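Local coordinates for reticulocyte binding protein (Streptococcus agalactiae COH1, PDB 3FAW) that probably hydrolyses alpha-1,6-glucosidic branch linkages of pullulan and related alpha-glucans as a secreted, cell-wall-linked pullulanase of group B Streptococcus, at residues P498-P501 with D505-K508; V513-D518 with G556-D561; G425-G428 with M433-R436; D440-L445 with E468-E473. All coordinates share one frame; numbering follows the deposited sequence.

Contact 1 (P498-P501 with D505-K508); sequences PVKP and DWMK. With CA (calcium ion), chain E.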
loop_
_atom_site.group_PDB
_atom_site.type_symbol
_atom_site.label_atom_id
_atom_site.label_comp_id
_atom_site.label_asym_id
_atom_site.label_seq_id
_atom_site.Cartn_x
_atom_site.Cartn_y
_atom_site.Cartn_z
ATOM N N PRO A 498 -1.803 24.145 -4.317
ATOM C CA PRO A 498 -2.433 23.018 -5.010
ATOM C C PRO A 498 -1.482 22.315 -5.968
ATOM O O PRO A 498 -0.659 22.963 -6.608
ATOM C CB PRO A 498 -3.585 23.670 -5.792
ATOM C CG PRO A 498 -3.753 25.021 -5.216
ATOM C CD PRO A 498 -2.419 25.428 -4.697
ATOM N N VAL A 499 -1.600 20.993 -6.047
ATOM C CA VAL A 499 -0.781 20.177 -6.940
ATOM C C VAL A 499 -1.638 19.034 -7.475
ATOM O O VAL A 499 -2.599 18.624 -6.826
ATOM C CB VAL A 499 0.460 19.626 -6.193
ATOM C CG1 VAL A 499 1.182 18.574 -7.011
ATOM C CG2 VAL A 499 1.411 20.763 -5.838
ATOM N N LYS A 500 -1.300 18.539 -8.666
ATOM C CA LYS A 500 -1.986 17.390 -9.260
ATOM C C LYS A 500 -1.659 16.122 -8.460
ATOM O O LYS A 500 -0.493 15.705 -8.407
ATOM C CB LYS A 500 -1.556 17.220 -10.718
ATOM C CG LYS A 500 -2.267 16.114 -11.482
ATOM C CD LYS A 500 -1.711 16.038 -12.895
ATOM C CE LYS A 500 -2.345 14.931 -13.702
ATOM N NZ LYS A 500 -1.553 14.654 -14.941
ATOM N N PRO A 501 -2.680 15.514 -7.824
ATOM C CA PRO A 501 -2.450 14.320 -7.025
ATOM C C PRO A 501 -2.434 13.019 -7.832
ATOM O O PRO A 501 -2.958 12.962 -8.944
ATOM C CB PRO A 501 -3.622 14.337 -6.041
ATOM C CG PRO A 501 -4.715 15.032 -6.775
ATOM C CD PRO A 501 -4.096 15.927 -7.796
ATOM N N ASP A 505 -8.308 10.306 -10.709
ATOM C CA ASP A 505 -8.416 11.286 -11.804
ATOM C C ASP A 505 -7.117 11.464 -12.592
ATOM O O ASP A 505 -7.122 12.040 -13.676
ATOM C CB ASP A 505 -8.889 12.633 -11.259
ATOM C CG ASP A 505 -10.271 12.552 -10.645
ATOM O OD1 ASP A 505 -11.110 11.792 -11.178
ATOM O OD2 ASP A 505 -10.518 13.239 -9.634
ATOM N N TRP A 506 -6.015 10.966 -12.038
ATOM C CA TRP A 506 -4.715 10.930 -12.717
ATOM C C TRP A 506 -4.670 9.891 -13.846
ATOM O O TRP A 506 -3.839 9.988 -14.751
ATOM C CB TRP A 506 -3.626 10.634 -11.676
ATOM C CG TRP A 506 -2.220 10.524 -12.181
ATOM C CD1 TRP A 506 -1.626 11.265 -13.165
ATOM C CD2 TRP A 506 -1.208 9.645 -11.680
ATOM N NE1 TRP A 506 -0.318 10.877 -13.327
ATOM C CE2 TRP A 506 -0.035 9.889 -12.421
ATOM C CE3 TRP A 506 -1.186 8.660 -10.685
ATOM C CZ2 TRP A 506 1.148 9.184 -12.198
ATOM C CZ3 TRP A 506 -0.010 7.967 -10.463
ATOM C CH2 TRP A 506 1.140 8.232 -11.218
ATOM N N MET A 507 -5.573 8.912 -13.800
ATOM C CA MET A 507 -5.557 7.801 -14.757
ATOM C C MET A 507 -5.794 8.238 -16.207
ATOM O O MET A 507 -5.278 7.610 -17.124
ATOM C CB MET A 507 -6.573 6.719 -14.356
ATOM C CG MET A 507 -6.259 5.986 -13.047
ATOM S SD MET A 507 -4.649 5.159 -12.984
ATOM C CE MET A 507 -3.649 6.505 -12.346
ATOM N N LYS A 508 -6.540 9.323 -16.416
ATOM C CA LYS A 508 -6.766 9.844 -17.771
ATOM C C LYS A 508 -5.555 10.560 -18.399
ATOM O O LYS A 508 -5.605 10.887 -19.585
ATOM C CB LYS A 508 -7.981 10.783 -17.800
ATOM C CG LYS A 508 -7.759 12.139 -17.144
ATOM C CD LYS A 508 -9.052 12.935 -17.065
ATOM C CE LYS A 508 -8.855 14.241 -16.304
ATOM N NZ LYS A 508 -7.818 15.118 -16.926
HETATM CA CA CA E . -4.490 6.063 -18.500
HETATM O O HOH W 1 -3.714 7.918 -19.823
#

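Contact 2 (V513-D518 with G556-D561); sequences VGVFSD and GNFEAD. With CA (calcium ion), chain E.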
loop_
_atom_site.group_PDB
_atom_site.type_symbol
_atom_site.label_atom_id
_atom_site.label_comp_id
_atom_site.label_asym_id
_atom_site.label_seq_id
_atom_site.Cartn_x
_atom_site.Cartn_y
_atom_site.Cartn_z
ATOM N N VAL A 513 0.853 3.856 -13.423
ATOM C CA VAL A 513 0.372 3.183 -12.219
ATOM C C VAL A 513 -1.142 2.970 -12.301
ATOM O O VAL A 513 -1.875 3.885 -12.678
ATOM C CB VAL A 513 0.711 4.007 -10.961
ATOM C CG1 VAL A 513 0.216 3.308 -9.713
ATOM C CG2 VAL A 513 2.216 4.259 -10.878
ATOM N N GLY A 514 -1.594 1.761 -11.958
ATOM C CA GLY A 514 -3.028 1.428 -11.919
ATOM C C GLY A 514 -3.635 1.632 -10.537
ATOM O O GLY A 514 -2.940 1.534 -9.530
ATOM N N VAL A 515 -4.933 1.923 -10.481
ATOM C CA VAL A 515 -5.609 2.162 -9.202
ATOM C C VAL A 515 -6.754 1.182 -8.957
ATOM O O VAL A 515 -7.398 0.703 -9.897
ATOM C CB VAL A 515 -6.165 3.602 -9.094
ATOM C CG1 VAL A 515 -5.029 4.625 -9.185
ATOM C CG2 VAL A 515 -7.231 3.850 -10.157
ATOM N N PHE A 516 -7.008 0.906 -7.680
ATOM C CA PHE A 516 -8.108 0.032 -7.276
ATOM C C PHE A 516 -9.453 0.592 -7.715
ATOM O O PHE A 516 -9.710 1.785 -7.573
ATOM C CB PHE A 516 -8.095 -0.190 -5.759
ATOM C CG PHE A 516 -7.036 -1.149 -5.310
ATOM C CD1 PHE A 516 -7.286 -2.514 -5.293
ATOM C CD2 PHE A 516 -5.777 -0.693 -4.937
ATOM C CE1 PHE A 516 -6.307 -3.410 -4.891
ATOM C CE2 PHE A 516 -4.789 -1.582 -4.540
ATOM C CZ PHE A 516 -5.055 -2.942 -4.518
ATOM N N SER A 517 -10.296 -0.283 -8.255
ATOM C CA SER A 517 -11.634 0.092 -8.684
ATOM C C SER A 517 -12.667 -0.174 -7.588
ATOM O O SER A 517 -13.205 -1.278 -7.474
ATOM C CB SER A 517 -12.019 -0.648 -9.964
ATOM O OG SER A 517 -13.301 -0.244 -10.415
ATOM N N ASP A 518 -12.947 0.852 -6.789
ATOM C CA ASP A 518 -13.997 0.759 -5.770
ATOM C C ASP A 518 -15.403 0.617 -6.376
ATOM O O ASP A 518 -16.309 0.097 -5.724
ATOM C CB ASP A 518 -13.933 1.932 -4.771
ATOM C CG ASP A 518 -13.889 3.304 -5.438
ATOM O OD1 ASP A 518 -13.487 3.418 -6.614
ATOM O OD2 ASP A 518 -14.235 4.289 -4.758
ATOM N N GLY A 556 -17.448 3.732 -13.476
ATOM C CA GLY A 556 -18.293 4.917 -13.573
ATOM C C GLY A 556 -17.863 6.102 -12.726
ATOM O O GLY A 556 -18.399 7.198 -12.900
ATOM N N ASN A 557 -16.908 5.899 -11.815
ATOM C CA ASN A 557 -16.481 6.969 -10.899
ATOM C C ASN A 557 -15.136 7.630 -11.247
ATOM O O ASN A 557 -14.737 8.591 -10.594
ATOM C CB ASN A 557 -16.484 6.483 -9.442
ATOM C CG ASN A 557 -15.465 5.395 -9.175
ATOM O OD1 ASN A 557 -14.993 4.720 -10.093
ATOM N ND2 ASN A 557 -15.121 5.215 -7.906
ATOM N N PHE A 558 -14.437 7.107 -12.251
ATOM C CA PHE A 558 -13.287 7.806 -12.833
ATOM C C PHE A 558 -13.060 7.363 -14.270
ATOM O O PHE A 558 -13.474 6.267 -14.655
ATOM C CB PHE A 558 -12.011 7.631 -11.985
ATOM C CG PHE A 558 -11.353 6.267 -12.094
ATOM C CD1 PHE A 558 -10.424 6.000 -13.097
ATOM C CD2 PHE A 558 -11.612 5.278 -11.152
ATOM C CE1 PHE A 558 -9.798 4.756 -13.184
ATOM C CE2 PHE A 558 -10.984 4.030 -11.224
ATOM C CZ PHE A 558 -10.078 3.770 -12.243
ATOM N N GLU A 559 -12.407 8.221 -15.052
ATOM C CA GLU A 559 -12.116 7.924 -16.455
ATOM C C GLU A 559 -10.843 7.093 -16.593
ATOM O O GLU A 559 -9.744 7.574 -16.309
ATOM C CB GLU A 559 -11.980 9.224 -17.263
ATOM C CG GLU A 559 -11.774 9.037 -18.773
ATOM C CD GLU A 559 -12.931 8.325 -19.462
ATOM O OE1 GLU A 559 -14.079 8.417 -18.973
ATOM O OE2 GLU A 559 -12.690 7.677 -20.503
ATOM N N ALA A 560 -11.000 5.844 -17.030
ATOM C CA ALA A 560 -9.869 4.996 -17.390
ATOM C C ALA A 560 -9.772 4.906 -18.914
ATOM O O ALA A 560 -10.592 4.241 -19.550
ATOM C CB ALA A 560 -10.036 3.614 -16.784
ATOM N N ASP A 561 -8.777 5.572 -19.502
ATOM C CA ASP A 561 -8.610 5.547 -20.962
ATOM C C ASP A 561 -7.835 4.313 -21.459
ATOM O O ASP A 561 -7.646 4.141 -22.665
ATOM C CB ASP A 561 -7.990 6.860 -21.483
ATOM C CG ASP A 561 -6.508 7.007 -21.158
ATOM O OD1 ASP A 561 -6.070 6.563 -20.079
ATOM O OD2 ASP A 561 -5.780 7.590 -21.989
HETATM CA CA CA E . -4.490 6.063 -18.500
HETATM O O HOH W 2 -13.615 2.497 -9.413
HETATM O O HOH W 1 -3.714 7.918 -19.823
#

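Contact 3 (G425-G428 with M433-R436); sequences GRLG and MSRR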
loop_
_atom_site.group_PDB
_atom_site.type_symbol
_atom_site.label_atom_id
_atom_site.label_comp_id
_atom_site.label_asym_id
_atom_site.label_seq_id
_atom_site.Cartn_x
_atom_site.Cartn_y
_atom_site.Cartn_z
ATOM N N GLY A 425 3.406 12.037 10.857
ATOM C CA GLY A 425 3.618 13.119 9.889
ATOM C C GLY A 425 3.304 12.770 8.443
ATOM O O GLY A 425 3.571 11.656 7.998
ATOM N N ARG A 426 2.738 13.735 7.715
ATOM C CA ARG A 426 2.471 13.609 6.275
ATOM C C ARG A 426 3.717 13.952 5.454
ATOM O O ARG A 426 4.036 15.123 5.279
ATOM C CB ARG A 426 1.360 14.571 5.839
ATOM C CG ARG A 426 -0.025 14.337 6.429
ATOM C CD ARG A 426 -0.981 15.370 5.836
ATOM N NE ARG A 426 -2.345 15.308 6.361
ATOM C CZ ARG A 426 -3.251 14.393 6.017
ATOM N NH1 ARG A 426 -2.948 13.422 5.160
ATOM N NH2 ARG A 426 -4.469 14.441 6.542
ATOM N N LEU A 427 4.397 12.940 4.925
ATOM C CA LEU A 427 5.596 13.155 4.111
ATOM C C LEU A 427 5.268 13.989 2.866
ATOM O O LEU A 427 4.462 13.580 2.032
ATOM C CB LEU A 427 6.217 11.809 3.718
ATOM C CG LEU A 427 7.628 11.806 3.123
ATOM C CD1 LEU A 427 8.663 12.320 4.120
ATOM C CD2 LEU A 427 7.996 10.399 2.644
ATOM N N GLY A 428 5.895 15.161 2.759
ATOM C CA GLY A 428 5.612 16.116 1.683
ATOM C C GLY A 428 6.456 15.855 0.456
ATOM O O GLY A 428 7.496 16.487 0.265
ATOM N N MET A 433 14.074 16.655 -0.861
ATOM C CA MET A 433 14.706 15.585 -0.085
ATOM C C MET A 433 13.672 14.577 0.429
ATOM O O MET A 433 14.007 13.424 0.695
ATOM C CB MET A 433 15.534 16.158 1.065
ATOM C CG MET A 433 16.591 17.177 0.644
ATOM S SD MET A 433 17.757 16.585 -0.600
ATOM C CE MET A 433 16.941 17.075 -2.115
ATOM N N SER A 434 12.419 15.012 0.555
ATOM C CA SER A 434 11.306 14.108 0.862
ATOM C C SER A 434 10.978 13.248 -0.361
ATOM O O SER A 434 10.695 12.055 -0.235
ATOM C CB SER A 434 10.065 14.893 1.279
ATOM O OG SER A 434 10.285 15.605 2.486
ATOM N N ARG A 435 11.001 13.863 -1.542
ATOM C CA ARG A 435 10.862 13.119 -2.791
ATOM C C ARG A 435 12.005 12.113 -2.957
ATOM O O ARG A 435 11.778 10.988 -3.393
ATOM C CB ARG A 435 10.804 14.063 -3.993
ATOM C CG ARG A 435 10.492 13.355 -5.305
ATOM C CD ARG A 435 10.296 14.350 -6.432
ATOM N NE ARG A 435 9.024 15.062 -6.325
ATOM C CZ ARG A 435 8.614 15.997 -7.179
ATOM N NH1 ARG A 435 9.369 16.354 -8.214
ATOM N NH2 ARG A 435 7.438 16.583 -6.995
ATOM N N ARG A 436 13.224 12.515 -2.597
ATOM C CA ARG A 436 14.375 11.600 -2.619
ATOM C C ARG A 436 14.160 10.351 -1.760
ATOM O O ARG A 436 14.489 9.239 -2.185
ATOM C CB ARG A 436 15.657 12.305 -2.163
ATOM C CG ARG A 436 16.401 13.047 -3.266
ATOM C CD ARG A 436 17.868 13.236 -2.902
ATOM N NE ARG A 436 18.577 11.956 -2.825
ATOM C CZ ARG A 436 19.833 11.804 -2.408
ATOM N NH1 ARG A 436 20.553 12.848 -2.020
ATOM N NH2 ARG A 436 20.377 10.594 -2.388
#

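Contact 4 (D440-L445 with E468-E473); sequences DSIKYL and ELAYKE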
loop_
_atom_site.group_PDB
_atom_site.type_symbol
_atom_site.label_atom_id
_atom_site.label_comp_id
_atom_site.label_asym_id
_atom_site.label_seq_id
_atom_site.Cartn_x
_atom_site.Cartn_y
_atom_site.Cartn_z
ATOM N N ASP A 440 14.423 7.127 -3.788
ATOM C CA ASP A 440 15.630 6.356 -3.456
ATOM C C ASP A 440 15.304 5.001 -2.825
ATOM O O ASP A 440 15.989 4.018 -3.100
ATOM C CB ASP A 440 16.562 7.126 -2.510
ATOM C CG ASP A 440 17.123 8.397 -3.126
ATOM O OD1 ASP A 440 17.211 8.507 -4.371
ATOM O OD2 ASP A 440 17.478 9.296 -2.341
ATOM N N SER A 441 14.280 4.953 -1.973
ATOM C CA SER A 441 13.857 3.687 -1.364
ATOM C C SER A 441 13.250 2.742 -2.403
ATOM O O SER A 441 13.514 1.541 -2.381
ATOM C CB SER A 441 12.884 3.918 -0.202
ATOM O OG SER A 441 11.896 4.875 -0.532
ATOM N N ILE A 442 12.458 3.286 -3.323
ATOM C CA ILE A 442 11.911 2.490 -4.422
ATOM C C ILE A 442 13.039 1.925 -5.296
ATOM O O ILE A 442 12.993 0.763 -5.695
ATOM C CB ILE A 442 10.913 3.305 -5.284
ATOM C CG1 ILE A 442 9.615 3.571 -4.505
ATOM C CG2 ILE A 442 10.603 2.574 -6.593
ATOM C CD1 ILE A 442 8.691 2.363 -4.366
ATOM N N LYS A 443 14.055 2.737 -5.576
ATOM C CA LYS A 443 15.214 2.284 -6.358
ATOM C C LYS A 443 16.041 1.236 -5.613
ATOM O O LYS A 443 16.514 0.266 -6.212
ATOM C CB LYS A 443 16.122 3.465 -6.716
ATOM C CG LYS A 443 15.577 4.388 -7.794
ATOM C CD LYS A 443 16.378 5.679 -7.865
ATOM C CE LYS A 443 17.770 5.462 -8.444
ATOM N NZ LYS A 443 18.648 6.635 -8.202
ATOM N N TYR A 444 16.228 1.447 -4.314
ATOM C CA TYR A 444 16.972 0.503 -3.479
ATOM C C TYR A 444 16.248 -0.841 -3.390
ATOM O O TYR A 444 16.842 -1.888 -3.658
ATOM C CB TYR A 444 17.216 1.084 -2.080
ATOM C CG TYR A 444 17.696 0.064 -1.065
ATOM C CD1 TYR A 444 19.008 -0.403 -1.074
ATOM C CD2 TYR A 444 16.830 -0.441 -0.102
ATOM C CE1 TYR A 444 19.444 -1.347 -0.137
ATOM C CE2 TYR A 444 17.253 -1.377 0.833
ATOM C CZ TYR A 444 18.554 -1.831 0.812
ATOM O OH TYR A 444 18.959 -2.765 1.752
ATOM N N LEU A 445 14.968 -0.809 -3.031
ATOM C CA LEU A 445 14.172 -2.034 -2.952
ATOM C C LEU A 445 14.134 -2.778 -4.289
ATOM O O LEU A 445 14.267 -4.003 -4.318
ATOM C CB LEU A 445 12.753 -1.738 -2.457
ATOM C CG LEU A 445 12.676 -1.224 -1.011
ATOM C CD1 LEU A 445 11.276 -0.691 -0.674
ATOM C CD2 LEU A 445 13.109 -2.305 -0.023
ATOM N N GLU A 468 5.189 9.412 -10.517
ATOM C CA GLU A 468 5.695 9.326 -11.892
ATOM C C GLU A 468 7.192 9.047 -11.902
ATOM O O GLU A 468 7.660 8.142 -12.593
ATOM C CB GLU A 468 5.440 10.632 -12.660
ATOM C CG GLU A 468 4.143 10.676 -13.460
ATOM C CD GLU A 468 4.185 9.847 -14.744
ATOM O OE1 GLU A 468 5.186 9.135 -14.977
ATOM O OE2 GLU A 468 3.209 9.912 -15.520
ATOM N N LEU A 469 7.935 9.842 -11.137
ATOM C CA LEU A 469 9.388 9.710 -11.059
ATOM C C LEU A 469 9.791 8.358 -10.472
ATOM O O LEU A 469 10.706 7.711 -10.976
ATOM C CB LEU A 469 9.992 10.845 -10.225
ATOM C CG LEU A 469 11.519 10.940 -10.157
ATOM C CD1 LEU A 469 12.103 11.169 -11.550
ATOM C CD2 LEU A 469 11.949 12.051 -9.211
ATOM N N ALA A 470 9.110 7.943 -9.407
ATOM C CA ALA A 470 9.357 6.635 -8.798
ATOM C C ALA A 470 9.168 5.505 -9.814
ATOM O O ALA A 470 9.943 4.549 -9.837
ATOM C CB ALA A 470 8.448 6.423 -7.590
ATOM N N TYR A 471 8.138 5.632 -10.650
ATOM C CA TYR A 471 7.853 4.649 -11.696
ATOM C C TYR A 471 8.942 4.658 -12.768
ATOM O O TYR A 471 9.427 3.602 -13.177
ATOM C CB TYR A 471 6.487 4.919 -12.332
ATOM C CG TYR A 471 6.130 3.975 -13.461
ATOM C CD1 TYR A 471 5.597 2.716 -13.201
ATOM C CD2 TYR A 471 6.319 4.345 -14.792
ATOM C CE1 TYR A 471 5.267 1.849 -14.231
ATOM C CE2 TYR A 471 5.992 3.483 -15.832
ATOM C CZ TYR A 471 5.465 2.238 -15.542
ATOM O OH TYR A 471 5.138 1.384 -16.563
ATOM N N LYS A 472 9.312 5.856 -13.211
ATOM C CA LYS A 472 10.342 6.030 -14.236
ATOM C C LYS A 472 11.644 5.348 -13.821
ATOM O O LYS A 472 12.218 4.570 -14.585
ATOM C CB LYS A 472 10.578 7.522 -14.505
ATOM C CG LYS A 472 11.525 7.827 -15.664
ATOM C CD LYS A 472 11.663 9.327 -15.886
ATOM C CE LYS A 472 12.583 9.642 -17.058
ATOM N NZ LYS A 472 12.787 11.106 -17.242
ATOM N N GLU A 473 12.080 5.635 -12.598
ATOM C CA GLU A 473 13.324 5.093 -12.047
ATOM C C GLU A 473 13.272 3.583 -11.855
ATOM O O GLU A 473 14.235 2.882 -12.175
ATOM C CB GLU A 473 13.649 5.765 -10.709
ATOM C CG GLU A 473 14.021 7.248 -10.814
ATOM C CD GLU A 473 15.394 7.498 -11.440
ATOM O OE1 GLU A 473 16.236 6.575 -11.468
ATOM O OE2 GLU A 473 15.634 8.636 -11.898
#

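Contact 1 (P498-P501 with D505-K508)
The chain runs irregularly through Lys500 and Pro501, then turns back with helical backbone angles at 505-508, bringing the CA atoms of Pro501 and Trp506 to 7.0 Å. Lys500 stretches its whole chain out toward the indole and crosses it at about a right angle. Its CE lies 3.8 Å from CD1 of Trp506, and NZ sits equally near that carbon, so the end of the lysine rests against the pyrrole part of the ring system. From the main chain, Pro501 O approaches CB of Trp506 to 3.7 Å. Trp506, its chi1 at 179°, lays the indole on Ala464, Ile467 and Glu468 of helix 464-477 and on Val513.

Both segments belong to the long excursion between barrel strands 482-485 and 513-516 of the (beta/alpha)8 fold, and the turn at 505-508 also serves a metal site. Met507 O binds the calcium ion at 2.2 Å, next to water 1 and ligands from Thr510, Asp511, Asp561 and Asp565. On the outer side, NZ of Lys500 and NZ of Lys508 stand 6.6 Å apart, like charges near each other without touching.

Contact 2 (V513-D518 with G556-D561)
Barrel strand 513-516, the sixth of the TIM barrel, hands over to its following helix at Ser517, and here Asp518 and Val515 meet the loop 556-561 that comes before the next strand. Asn557 ND2 gives a hydrogen bond to Asp518 OD1 of 2.8 Å, with an N-H...O angle of 158°. The oxygen lies in the plane of the amide, whereas the nitrogen reaches it from above the carboxylate, 40° out of that plane. A chi1 of 65° tucks the Asn557 amide between its own backbone N and carbonyl carbon, turned to Asp518.

Water 2 bridges the same two side chains and Ser517. It accepts from Ser517 OG at 2.9 Å and donates to both Asp518 OD1 and Asn557 OD1, the latter at 2.7 Å. The amide is thereby held at both ends, its nitrogen directly and its oxygen through water, which fixes the flip of the group. Asp518 OD1 takes a third donor, Gln504 NE2, which also bonds to Phe516 O.

Ser517 occupies the N-cap position of helix 518-525, so this polar cluster sits where a beta/alpha unit passes from strand to helix. Deeper in, the chemistry turns apolar: Val515 CG2 meets CZ of Phe558 at 3.5 Å, the methyl coming obliquely to the far end of the ring and the side chains running antiparallel. Phe516 points away from the loop and meets Tyr569 and Phe616 edge-to-face. Farther along the loop, Asp561 binds the calcium ion through OD1 at 2.3 Å.

Contact 3 (G425-G428 with M433-R436)
The flat group here is the carbonyl of Gly428, and Ser434 lies over one of its faces: CB of Ser434 stands 3.2 Å from Gly428 O, well above the carbonyl plane. Ser434 OG is on that same face, 3.7 Å from Gly428 O. The hydroxyl's bonding partner is elsewhere, the main-chain oxygen of Tyr409. Gly428 also makes a backbone hydrogen bond with Tyr409, so one residue outside the pair ties together both sides of the contact.

The second touch comes from Leu427. Its CD1 ends 4.0 Å from OG of Ser434 and 4.1 Å from CB of Ser434, packing alongside the serine rather than against the helix backbone. A chi1 of -167° sets CG of Leu427 opposite the backbone N and swings CD1 to the serine. Ser434 supplies about half of the 130 Å² buried here, and all three touching residues are buried.

The CA atoms of Gly428 and Ser434 are 6.1 Å apart, the closest backbone approach. The arginines that follow Ser434 turn from this contact to other parts of the fold: Arg435 lies against helix 464-477, bonds through NE to Thr429 O and forms a salt bridge with Asp463, while Arg436 pairs with Asp440 and reaches the main-chain oxygens of Tyr131 and Gly133. The arrangement is that of a beta-alpha loop in a TIM barrel, with the end of the connection from strand 385-390 folding back on the first turn of helix 432-449.

Contact 4 (D440-L445 with E468-E473)
Glu473 OE1 lies against the methylenes of Lys443, 3.6 Å from its CE and 3.7 Å from its CD. NZ of Lys443 stays farther off, 4.1 Å from Glu473 OE1 and short of a salt bridge, so any attraction between the opposite charges is probably weak and long-range. The two chains cross obliquely, and their aliphatic roots pack as well, CG of Lys443 lying 3.8 Å from CB of Glu473. Both are bent: the lysine turns at chi3 (71°) and the glutamate at chi2 (-72°), which folds the carboxylate back over the lysine methylenes at the partly exposed border of the contact.

On the barrel side, Ile442 does the apolar work. Its CG2 rests 3.9 Å from Ala470 O, and CG1 of Ile442 faces CB of Ala470 at 4.4 Å. The small alanine lets the backbones approach closely, with the CA atoms of Ile442 and Ala470 6.5 Å apart.

These are neighbouring outer helices of the TIM barrel: helix 432-449 leads into strand 453-456, and helix 464-477 follows it. Ile442 continues inward onto Phe454 and Phe456 of that strand and onto Met483 of strand 482-485, filling the layer between the helices and the barrel wall.

How the contacts relate
All four contacts belong to the TIM barrel. Contacts 2 and 3 are buried, while contacts 1 and 4 are only partly so, each with a lysine at its border. Contacts 1 and 2 share the calcium ion and water 1, and Met507 of the first packs on Val515 and Phe558 of the second. Contacts 3 and 4 both use helix 432-449, Arg435 reaching Leu469, and Trp506 joins contact 1 to contact 4 at Glu468. Only contact 2 has a direct hydrogen bond between its segments, at a strand-to-helix transition; the loop and helix pairs of the others meet mainly through carbon packing, close carbonyls and, in contact 4, a long lysine-glutamate approach.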